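Local coordinates for flavoredoxin (Methanosarcina acetivorans, PDB 3BNK), which binds flavin mononucleotide and probably works in electron transfer as a member of the flavoredoxin family, at residues P152-K156 against M157-L161. Sequence-based numbering, arbitrary orientation.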
loop_
_atom_site.group_PDB
_atom_site.type_symbol
_atom_site.label_atom_id
_atom_site.label_comp_id
_atom_site.label_asym_id
_atom_site.label_seq_id
_atom_site.Cartn_x
_atom_site.Cartn_y
_atom_site.Cartn_z
ATOM N N PRO B 152 1.603 0.275 17.681
ATOM C CA PRO B 152 0.599 1.212 17.166
ATOM C C PRO B 152 -0.826 0.642 17.131
ATOM O O PRO B 152 -1.034 -0.526 16.782
ATOM C CB PRO B 152 1.100 1.509 15.749
ATOM C CG PRO B 152 2.610 1.357 15.865
ATOM C CD PRO B 152 2.817 0.241 16.834
ATOM N N ASP B 153 -1.786 1.473 17.526
ATOM C CA ASP B 153 -3.195 1.139 17.449
ATOM C C ASP B 153 -3.839 2.074 16.435
ATOM O O ASP B 153 -3.810 3.283 16.604
ATOM C CB ASP B 153 -3.877 1.315 18.812
ATOM C CG ASP B 153 -5.381 1.152 18.724
ATOM O OD1 ASP B 153 -5.852 0.003 18.584
ATOM O OD2 ASP B 153 -6.093 2.172 18.747
ATOM N N ILE B 154 -4.435 1.518 15.387
ATOM C CA ILE B 154 -4.946 2.361 14.298
ATOM C C ILE B 154 -6.031 3.384 14.696
ATOM O O ILE B 154 -6.087 4.483 14.128
ATOM C CB ILE B 154 -5.331 1.546 13.041
ATOM C CG1 ILE B 154 -5.255 2.447 11.795
ATOM C CG2 ILE B 154 -6.711 0.862 13.214
ATOM C CD1 ILE B 154 -5.478 1.713 10.452
ATOM N N LYS B 155 -6.875 3.034 15.670
ATOM C CA LYS B 155 -7.957 3.935 16.096
ATOM C C LYS B 155 -7.418 5.136 16.885
ATOM O O LYS B 155 -7.932 6.252 16.756
ATOM C CB LYS B 155 -9.035 3.184 16.896
ATOM C CG LYS B 155 -9.777 2.096 16.132
ATOM C CD LYS B 155 -10.999 2.640 15.396
ATOM C CE LYS B 155 -10.806 2.698 13.899
ATOM N NZ LYS B 155 -12.084 3.108 13.228
ATOM N N LYS B 156 -6.377 4.904 17.686
ATOM C CA LYS B 156 -5.661 5.978 18.350
ATOM C C LYS B 156 -4.987 6.892 17.323
ATOM O O LYS B 156 -5.036 8.114 17.444
ATOM C CB LYS B 156 -4.628 5.412 19.321
ATOM C CG LYS B 156 -5.179 5.074 20.713
ATOM C CD LYS B 156 -4.184 4.194 21.486
ATOM C CE LYS B 156 -4.489 4.159 22.989
ATOM N NZ LYS B 156 -3.337 3.591 23.797
ATOM N N MET B 157 -4.374 6.282 16.308
ATOM C CA MET B 157 -3.670 7.012 15.246
ATOM C C MET B 157 -4.590 7.894 14.414
ATOM O O MET B 157 -4.198 8.994 14.017
ATOM C CB MET B 157 -2.933 6.033 14.331
ATOM C CG MET B 157 -1.825 5.271 15.046
ATOM S SD MET B 157 -0.980 4.061 14.030
ATOM C CE MET B 157 -0.480 5.054 12.626
ATOM N N ASP B 158 -5.803 7.398 14.165
ATOM C CA ASP B 158 -6.787 8.051 13.287
ATOM C C ASP B 158 -6.162 8.534 11.957
ATOM O O ASP B 158 -6.226 9.738 11.629
ATOM C CB ASP B 158 -7.517 9.191 14.024
ATOM C CG ASP B 158 -8.672 9.784 13.217
ATOM O OD1 ASP B 158 -8.809 11.034 13.216
ATOM O OD2 ASP B 158 -9.436 9.019 12.587
ATOM N N PRO B 159 -5.560 7.598 11.183
ATOM C CA PRO B 159 -4.906 8.012 9.945
ATOM C C PRO B 159 -5.901 8.264 8.817
ATOM O O PRO B 159 -7.072 7.840 8.891
ATOM C CB PRO B 159 -4.044 6.799 9.594
ATOM C CG PRO B 159 -4.840 5.651 10.059
ATOM C CD PRO B 159 -5.457 6.137 11.373
ATOM N N LEU B 160 -5.419 8.942 7.779
ATOM C CA LEU B 160 -6.208 9.171 6.566
ATOM C C LEU B 160 -5.977 8.088 5.508
ATOM O O LEU B 160 -4.971 7.385 5.534
ATOM C CB LEU B 160 -5.892 10.553 5.992
ATOM C CG LEU B 160 -6.358 11.713 6.864
ATOM C CD1 LEU B 160 -5.595 12.989 6.493
ATOM C CD2 LEU B 160 -7.891 11.869 6.750
ATOM N N LEU B 161 -6.955 7.959 4.616
ATOM C CA LEU B 161 -6.960 7.056 3.463
ATOM C C LEU B 161 -7.241 7.889 2.225
ATOM O O LEU B 161 -7.829 8.975 2.308
ATOM C CB LEU B 161 -8.052 5.980 3.581
ATOM C CG LEU B 161 -8.139 5.187 4.882
ATOM C CD1 LEU B 161 -9.410 4.362 4.924
ATOM C CD2 LEU B 161 -6.910 4.293 5.074
#
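Met157 N donates to Asp153 O at 3.1 Å. One residue further, Asp158 N reaches Ile154 O at 2.9 Å, a more bent bond with an N-H...O angle of 138°. Together they close the one turn of helix 154-157, whose start Asp153 caps as the N-cap residue: its OD2 takes the amide N of Lys156 at 2.9 Å on the anti side of the carboxylate. At the other end Asp158 leaves helical geometry with a positive phi, and Pro159, which has no amide hydrogen to give, sets its CD 3.3 Å from Ile154 O. The ring's CG lies 3.7 Å from Ile154 CG1, the two side chains crossing at about a right angle. Met157 CG points anti to its own carbonyl carbon (chi1 -64°), which carries the chain back past Asp153 O and brings SD to 3.7 Å from Pro152 CB. Replacing Met157 by an alanine would remove SD and is likely to leave Pro152 CB without this neighbour and to open a gap beside Tyr14 of the second subunit. The polar ends are satisfied within the chain: Asp158 OD1 by a hydrogen bond with Ser74 OG, Lys156 NZ by Leu147 O, Lys155 NZ by the carbonyls of Val172 and Gly173. The turn thus links strand 151-152 to strand 160-163, with Ile154 and Pro159 packed on Val172 of strand 168-178.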